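Local coordinates for protein glucose-6-phosphate isomerase (Thermus thermophilus, PDB 1ZZG) that probably catalyses the reversible isomerisation of glucose 6-phosphate to fructose 6-phosphate in glycolysis and gluconeogenesis, at residues E25-R28 against R29-K33; E329-S332 against Y333-K337; F397-P400 against G401-L404. One frame throughout, in Å; residues are numbered along the deposited sequence.

Contact 1 of 3, residues E25-R28 against R29-K33; sequences EARR and RLLAK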
loop_
_atom_site.group_PDB
_atom_site.type_symbol
_atom_site.label_atom_id
_atom_site.label_comp_id
_atom_site.label_asym_id
_atom_site.label_seq_id
_atom_site.Cartn_x
_atom_site.Cartn_y
_atom_site.Cartn_z
ATOM N N GLU A 25 -29.213 -4.932 19.827
ATOM C CA GLU A 25 -29.534 -6.285 19.384
ATOM C C GLU A 25 -28.363 -6.896 18.611
ATOM O O GLU A 25 -28.066 -8.082 18.753
ATOM C CB GLU A 25 -30.801 -6.262 18.521
ATOM C CG GLU A 25 -31.187 -7.586 17.880
ATOM C CD GLU A 25 -31.339 -8.719 18.883
ATOM O OE1 GLU A 25 -31.431 -8.441 20.098
ATOM O OE2 GLU A 25 -31.375 -9.893 18.447
ATOM N N ALA A 26 -27.689 -6.083 17.801
ATOM C CA ALA A 26 -26.542 -6.574 17.044
ATOM C C ALA A 26 -25.490 -7.071 18.041
ATOM O O ALA A 26 -24.922 -8.155 17.875
ATOM C CB ALA A 26 -25.969 -5.457 16.169
ATOM N N ARG A 27 -25.247 -6.282 19.088
ATOM C CA ARG A 27 -24.273 -6.663 20.112
ATOM C C ARG A 27 -24.699 -7.934 20.857
ATOM O O ARG A 27 -23.884 -8.838 21.078
ATOM C CB ARG A 27 -24.058 -5.515 21.112
ATOM C CG ARG A 27 -23.244 -5.920 22.339
ATOM C CD ARG A 27 -22.669 -4.717 23.096
ATOM N NE ARG A 27 -23.695 -3.861 23.696
ATOM C CZ ARG A 27 -23.429 -2.742 24.366
ATOM N NH1 ARG A 27 -22.170 -2.342 24.523
ATOM N NH2 ARG A 27 -24.419 -2.019 24.874
ATOM N N ARG A 28 -25.971 -8.006 21.243
ATOM C CA ARG A 28 -26.479 -9.184 21.950
ATOM C C ARG A 28 -26.278 -10.441 21.090
ATOM O O ARG A 28 -25.799 -11.471 21.573
ATOM C CB ARG A 28 -27.974 -9.013 22.268
ATOM C CG ARG A 28 -28.561 -10.118 23.156
ATOM C CD ARG A 28 -30.078 -10.236 22.984
ATOM N NE ARG A 28 -30.428 -10.659 21.628
ATOM C CZ ARG A 28 -30.186 -11.865 21.126
ATOM N NH1 ARG A 28 -29.597 -12.796 21.863
ATOM N NH2 ARG A 28 -30.501 -12.136 19.870
ATOM N N ARG A 29 -26.650 -10.357 19.816
ATOM C CA ARG A 29 -26.503 -11.491 18.911
ATOM C C ARG A 29 -25.061 -11.979 18.846
ATOM O O ARG A 29 -24.807 -13.184 18.809
ATOM C CB ARG A 29 -26.964 -11.127 17.501
ATOM C CG ARG A 29 -28.459 -10.944 17.359
ATOM C CD ARG A 29 -28.850 -10.726 15.906
ATOM N NE ARG A 29 -30.297 -10.575 15.768
ATOM C CZ ARG A 29 -30.944 -10.560 14.607
ATOM N NH1 ARG A 29 -30.274 -10.686 13.466
ATOM N NH2 ARG A 29 -32.265 -10.426 14.583
ATOM N N LEU A 30 -24.121 -11.042 18.822
ATOM C CA LEU A 30 -22.709 -11.401 18.755
ATOM C C LEU A 30 -22.252 -12.083 20.043
ATOM O O LEU A 30 -21.625 -13.147 20.006
ATOM C CB LEU A 30 -21.855 -10.155 18.503
ATOM C CG LEU A 30 -20.334 -10.368 18.480
ATOM C CD1 LEU A 30 -19.941 -11.246 17.293
ATOM C CD2 LEU A 30 -19.633 -9.016 18.401
ATOM N N LEU A 31 -22.565 -11.469 21.180
ATOM C CA LEU A 31 -22.167 -12.025 22.469
ATOM C C LEU A 31 -22.835 -13.368 22.765
ATOM O O LEU A 31 -22.253 -14.213 23.454
ATOM C CB LEU A 31 -22.462 -11.027 23.599
ATOM C CG LEU A 31 -21.666 -9.712 23.571
ATOM C CD1 LEU A 31 -22.084 -8.817 24.726
ATOM C CD2 LEU A 31 -20.170 -10.015 23.651
ATOM N N ALA A 32 -24.043 -13.574 22.245
ATOM C CA ALA A 32 -24.748 -14.833 22.467
ATOM C C ALA A 32 -24.011 -15.985 21.789
ATOM O O ALA A 32 -24.142 -17.137 22.196
ATOM C CB ALA A 32 -26.182 -14.752 21.935
ATOM N N LYS A 33 -23.231 -15.664 20.759
ATOM C CA LYS A 33 -22.493 -16.682 20.013
ATOM C C LYS A 33 -21.226 -17.189 20.699
ATOM O O LYS A 33 -20.660 -18.198 20.280
ATOM C CB LYS A 33 -22.132 -16.155 18.620
ATOM C CG LYS A 33 -23.319 -15.946 17.694
ATOM C CD LYS A 33 -22.876 -15.311 16.378
ATOM C CE LYS A 33 -24.051 -15.161 15.426
ATOM N NZ LYS A 33 -23.663 -14.535 14.134
#
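The Arg29 guanidinium takes the Glu25 carboxylate at its edge, near its own plane, while the Arg28 guanidinium turns a face over the backbone N of Arg29 and meets the same carboxylate with its edge. The three form a salt-bridge network. Arg28 grips side-on: NE reaches Glu25 OE1 at 2.9 Å, and NH2 reaches Glu25 OE2 at 2.8 Å. Both bonds are nearly straight (166°) and arrive on the syn sides of the oxygens. Arg29 comes from the anti side of Glu25 OE2, its NE at 3.0 Å, with the carboxylate and guanidinium planes 88° apart. OE2 thus accepts from two arginines, and its negative charge probably offsets the closeness of the two positive groups, whose Arg28 NH2 and Arg29 NE lie 4.4 Å apart.

These are i to i+3 and i to i+4 pairings on one face of the helix 20-32, whose backbone supplies four i to i+4 bonds here, among them Leu31 N to Arg27 O at 2.9 Å. The torsions fit the pairing: Arg29 CG stands anti to its carbonyl carbon (chi1 -71°) and the chain runs extended to NE, back toward Glu25, whose own chain bends about its CB-CG bond.

Beyond the network, aliphatic parts pack. Arg27 and Leu31 lie side by side, CG of Arg27 3.9 Å from CD1 of Leu31, while the Arg27 guanidinium bonds to the carbonyls of Ala220 and Ala222. Ala26 and Leu30 press on helix 371-391 through Leu391 and Ala386. Ala32 CB sits 3.9 Å from Arg28 NH1, at an oblique angle to that guanidinium.

Contact 2 of 3, residues E329-S332 against Y333-K337; sequences EAAS and YLFGK
Ala331 O is approached by two backbone N-H groups and by the face of an aromatic ring. Leu334 N donates to Ala331 O at 3.1 Å, coming from above the carbonyl plane, and Phe335 N adds a weak bond of 3.5 Å to the same Ala331 O. A second weak bond, from Phe335 N to Ser332 O, makes that N-H a shared donor.

The Phe335 ring folds back over the peptide: one face carries both Ala331 O and Ser332 CA, each offset toward the rim. Ser332 CA lies 3.6 Å from the Phe335 ring centroid, 22° off the normal, a CH-pi contact. CG of Phe335 stands anti to its carbonyl carbon (chi1 -58°), a setting that brings the ring over the preceding turn, and Phe335 CE1 also meets Ala331 CB at 4.0 Å. An alanine in place of Phe335 would probably leave Ser332 CA without the ring face against it and open a gap beside Ala331 CB.

Glu329 O accepts from Ser332 N and, in the carbonyl plane, from Ser332 OG at 2.9 Å; a water donates to that hydroxyl and accepts weakly from Tyr333 N. Tyr333 takes Ala330 O at its ring edge and makes a cation-pi contact with Arg410 of the second subunit. A type II beta turn follows, closed by Lys337 N to Leu334 O, with Gly336 at positive phi.

Chemically, the contact thus combines one sound bond, Leu334 N to Ala331 O, with weak ones from Phe335 N and a ring face over Ser332 CA.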
loop_
_atom_site.group_PDB
_atom_site.type_symbol
_atom_site.label_atom_id
_atom_site.label_comp_id
_atom_site.label_asym_id
_atom_site.label_seq_id
_atom_site.Cartn_x
_atom_site.Cartn_y
_atom_site.Cartn_z
ATOM N N GLU A 329 14.055 31.468 2.297
ATOM C CA GLU A 329 13.037 32.275 2.955
ATOM C C GLU A 329 11.594 31.890 2.627
ATOM O O GLU A 329 10.678 32.195 3.393
ATOM C CB GLU A 329 13.262 33.756 2.630
ATOM C CG GLU A 329 14.493 34.378 3.296
ATOM C CD GLU A 329 15.807 33.739 2.859
ATOM O OE1 GLU A 329 16.039 33.626 1.633
ATOM O OE2 GLU A 329 16.611 33.362 3.741
ATOM N N ALA A 330 11.385 31.223 1.495
ATOM C CA ALA A 330 10.037 30.818 1.108
ATOM C C ALA A 330 9.480 29.765 2.064
ATOM O O ALA A 330 8.292 29.445 2.026
ATOM C CB ALA A 330 10.040 30.278 -0.321
ATOM N N ALA A 331 10.347 29.235 2.922
ATOM C CA ALA A 331 9.966 28.211 3.891
ATOM C C ALA A 331 10.005 28.746 5.325
ATOM O O ALA A 331 9.991 27.975 6.287
ATOM C CB ALA A 331 10.901 27.013 3.761
ATOM N N SER A 332 10.046 30.066 5.467
ATOM C CA SER A 332 10.112 30.679 6.785
ATOM C C SER A 332 8.861 30.469 7.636
ATOM O O SER A 332 8.936 30.517 8.865
ATOM C CB SER A 332 10.404 32.177 6.653
ATOM O OG SER A 332 9.364 32.833 5.950
ATOM N N TYR A 333 7.716 30.245 6.999
ATOM C CA TYR A 333 6.483 30.029 7.751
ATOM C C TYR A 333 6.543 28.698 8.505
ATOM O O TYR A 333 5.755 28.450 9.420
ATOM C CB TYR A 333 5.264 30.062 6.816
ATOM C CG TYR A 333 5.114 28.869 5.895
ATOM C CD1 TYR A 333 4.286 27.795 6.237
ATOM C CD2 TYR A 333 5.776 28.826 4.668
ATOM C CE1 TYR A 333 4.119 26.712 5.373
ATOM C CE2 TYR A 333 5.617 27.747 3.798
ATOM C CZ TYR A 333 4.789 26.696 4.155
ATOM O OH TYR A 333 4.632 25.635 3.290
ATOM N N LEU A 334 7.499 27.855 8.123
ATOM C CA LEU A 334 7.686 26.558 8.762
ATOM C C LEU A 334 8.755 26.609 9.853
ATOM O O LEU A 334 8.724 25.808 10.790
ATOM C CB LEU A 334 8.077 25.503 7.722
ATOM C CG LEU A 334 7.027 25.121 6.677
ATOM C CD1 LEU A 334 7.669 24.276 5.588
ATOM C CD2 LEU A 334 5.887 24.368 7.348
ATOM N N PHE A 335 9.700 27.543 9.732
ATOM C CA PHE A 335 10.774 27.660 10.718
ATOM C C PHE A 335 10.191 27.869 12.112
ATOM O O PHE A 335 9.268 28.662 12.295
ATOM C CB PHE A 335 11.713 28.833 10.383
ATOM C CG PHE A 335 12.359 28.748 9.020
ATOM C CD1 PHE A 335 12.419 27.545 8.321
ATOM C CD2 PHE A 335 12.929 29.880 8.443
ATOM C CE1 PHE A 335 13.035 27.470 7.067
ATOM C CE2 PHE A 335 13.551 29.819 7.187
ATOM C CZ PHE A 335 13.602 28.612 6.499
ATOM N N GLY A 336 10.729 27.153 13.096
ATOM C CA GLY A 336 10.234 27.295 14.454
ATOM C C GLY A 336 9.143 26.301 14.799
ATOM O O GLY A 336 9.002 25.914 15.957
ATOM N N LYS A 337 8.361 25.896 13.803
ATOM C CA LYS A 337 7.293 24.919 14.016
ATOM C C LYS A 337 7.947 23.545 14.089
ATOM O O LYS A 337 9.117 23.403 13.734
ATOM C CB LYS A 337 6.306 24.931 12.845
ATOM C CG LYS A 337 5.860 26.316 12.400
ATOM C CD LYS A 337 5.177 27.083 13.519
ATOM C CE LYS A 337 4.753 28.465 13.044
ATOM N NZ LYS A 337 4.250 29.306 14.162
HETATM O O HOH W 1 7.268 31.836 4.408
#

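Contact 3 of 3, residues F397-P400 against G401-L404; sequences FDQP and GVEL
A single direct hydrogen bond joins the two halves: Val402 N points at Gln399 O with an N-H...O angle of 165°, but at 3.4 Å the bond is weak. It closes a turn through Pro400 and Gly401, both of which have helical backbone angles.

Two waters add bridges across the turn, both donating to Pro400 O. The first lies 2.8 Å from Pro400 O and accepts from Leu404 N at 2.9 Å, so it stands in for the i to i+4 backbone bond expected once the helix is formed. The second also donates to Glu403 OE1, at a longer 3.3 Å; with CG anti to its backbone N (chi1 -177°) and the chain extended beyond CG, Glu403 brings its carboxylate to this water.

Apolar contact is slight: Val402 CG2 meets Gln399 CG at 4.1 Å, the two side chains lying across one another at a slant. The same methyl makes a close methyl-carbonyl approach, Val402 CG2 to Gln399 O at 3.3 Å. A chi1 of -52° puts CG2 between the Val402 backbone N and carbonyl carbon, where it meets that oxygen.

Both halves also bond to their surroundings. Gln399 OE1 accepts from Arg187, and Gly401 uses both backbone polar atoms on the second subunit, its N toward Gln297 and its O toward Arg300 of that chain.

The sequence of this stretch, Phe-Asp-Gln-Pro-Gly-Val-Glu, fits the phosphoglucose isomerase signature that runs on to a lysine, here Lys406. The side chain of Val402 lies about 4 Å from that of Lys406, and that of Gln399 about 4 Å from that of Glu267, both predicted active-site residues. The arrangement is that of a turn leading into helix 403-414 beside the probable catalytic centre, at the dimer interface.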
loop_
_atom_site.group_PDB
_atom_site.type_symbol
_atom_site.label_atom_id
_atom_site.label_comp_id
_atom_site.label_asym_id
_atom_site.label_seq_id
_atom_site.Cartn_x
_atom_site.Cartn_y
_atom_site.Cartn_z
ATOM N N PHE A 397 -16.907 -14.277 9.782
ATOM C CA PHE A 397 -15.738 -15.050 10.163
ATOM C C PHE A 397 -15.248 -16.157 9.242
ATOM O O PHE A 397 -14.332 -16.903 9.597
ATOM C CB PHE A 397 -15.979 -15.561 11.585
ATOM C CG PHE A 397 -16.410 -14.467 12.531
ATOM C CD1 PHE A 397 -15.519 -13.465 12.903
ATOM C CD2 PHE A 397 -17.732 -14.379 12.965
ATOM C CE1 PHE A 397 -15.933 -12.386 13.690
ATOM C CE2 PHE A 397 -18.160 -13.301 13.755
ATOM C CZ PHE A 397 -17.258 -12.302 14.115
ATOM N N ASP A 398 -15.843 -16.260 8.060
ATOM C CA ASP A 398 -15.409 -17.266 7.099
ATOM C C ASP A 398 -15.017 -16.564 5.798
ATOM O O ASP A 398 -15.035 -15.337 5.727
ATOM C CB ASP A 398 -16.504 -18.324 6.869
ATOM C CG ASP A 398 -17.724 -17.778 6.156
ATOM O OD1 ASP A 398 -17.794 -16.562 5.908
ATOM O OD2 ASP A 398 -18.621 -18.585 5.838
ATOM N N GLN A 399 -14.645 -17.331 4.780
ATOM C CA GLN A 399 -14.236 -16.735 3.512
ATOM C C GLN A 399 -14.436 -17.708 2.351
ATOM O O GLN A 399 -13.469 -18.168 1.738
ATOM C CB GLN A 399 -12.771 -16.284 3.600
ATOM C CG GLN A 399 -11.797 -17.305 4.196
ATOM C CD GLN A 399 -11.979 -17.527 5.696
ATOM O OE1 GLN A 399 -12.019 -16.578 6.484
ATOM N NE2 GLN A 399 -12.074 -18.791 6.095
ATOM N N PRO A 400 -15.703 -18.015 2.027
ATOM C CA PRO A 400 -16.091 -18.935 0.951
ATOM C C PRO A 400 -15.548 -18.584 -0.430
ATOM O O PRO A 400 -15.273 -19.475 -1.231
ATOM C CB PRO A 400 -17.626 -18.885 0.975
ATOM C CG PRO A 400 -17.947 -18.457 2.372
ATOM C CD PRO A 400 -16.898 -17.410 2.641
ATOM N N GLY A 401 -15.394 -17.290 -0.695
ATOM C CA GLY A 401 -14.926 -16.839 -1.995
ATOM C C GLY A 401 -13.507 -17.166 -2.431
ATOM O O GLY A 401 -13.219 -17.152 -3.628
ATOM N N VAL A 402 -12.621 -17.468 -1.486
ATOM C CA VAL A 402 -11.235 -17.763 -1.836
ATOM C C VAL A 402 -10.947 -19.211 -2.223
ATOM O O VAL A 402 -9.856 -19.510 -2.713
ATOM C CB VAL A 402 -10.265 -17.376 -0.686
ATOM C CG1 VAL A 402 -10.523 -15.931 -0.250
ATOM C CG2 VAL A 402 -10.419 -18.338 0.480
ATOM N N GLU A 403 -11.910 -20.106 -2.023
ATOM C CA GLU A 403 -11.682 -21.513 -2.350
ATOM C C GLU A 403 -11.417 -21.793 -3.831
ATOM O O GLU A 403 -10.455 -22.484 -4.168
ATOM C CB GLU A 403 -12.857 -22.386 -1.882
ATOM C CG GLU A 403 -12.627 -23.876 -2.151
ATOM C CD GLU A 403 -13.807 -24.754 -1.776
ATOM O OE1 GLU A 403 -14.913 -24.538 -2.318
ATOM O OE2 GLU A 403 -13.629 -25.668 -0.946
ATOM N N LEU A 404 -12.259 -21.262 -4.714
ATOM C CA LEU A 404 -12.096 -21.508 -6.149
ATOM C C LEU A 404 -10.693 -21.206 -6.659
ATOM O O LEU A 404 -10.121 -21.999 -7.405
ATOM C CB LEU A 404 -13.124 -20.712 -6.968
ATOM C CG LEU A 404 -13.118 -20.991 -8.483
ATOM C CD1 LEU A 404 -13.281 -22.488 -8.737
ATOM C CD2 LEU A 404 -14.242 -20.215 -9.162
HETATM O O HOH W 2 -14.759 -19.985 -3.916
HETATM O O HOH W 3 -16.405 -22.121 -0.738
#

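In the fold
Along the chain the contacts come in series: 25-33 first, then 329-337, then 397-404. Contacts 1 and 3 are neighbours, centres 23 Å apart, and they touch where Leu30 CD1 packs on Phe397 CZ at 4.3 Å. Helix 371-391, which packs against the helix 20-32 of contact 1, also leads into the loop of contact 3. Contact 2 stands apart, its centre 54 and 53 Å from the centres of contacts 1 and 3, in the loop between strand 306-313 and helix 339-356, on the opposite side of the chain's centre from both. Contacts 2 and 3 both meet the second subunit, so two widely separated places contribute to the dimer, and contact 3 lies near the predicted active site.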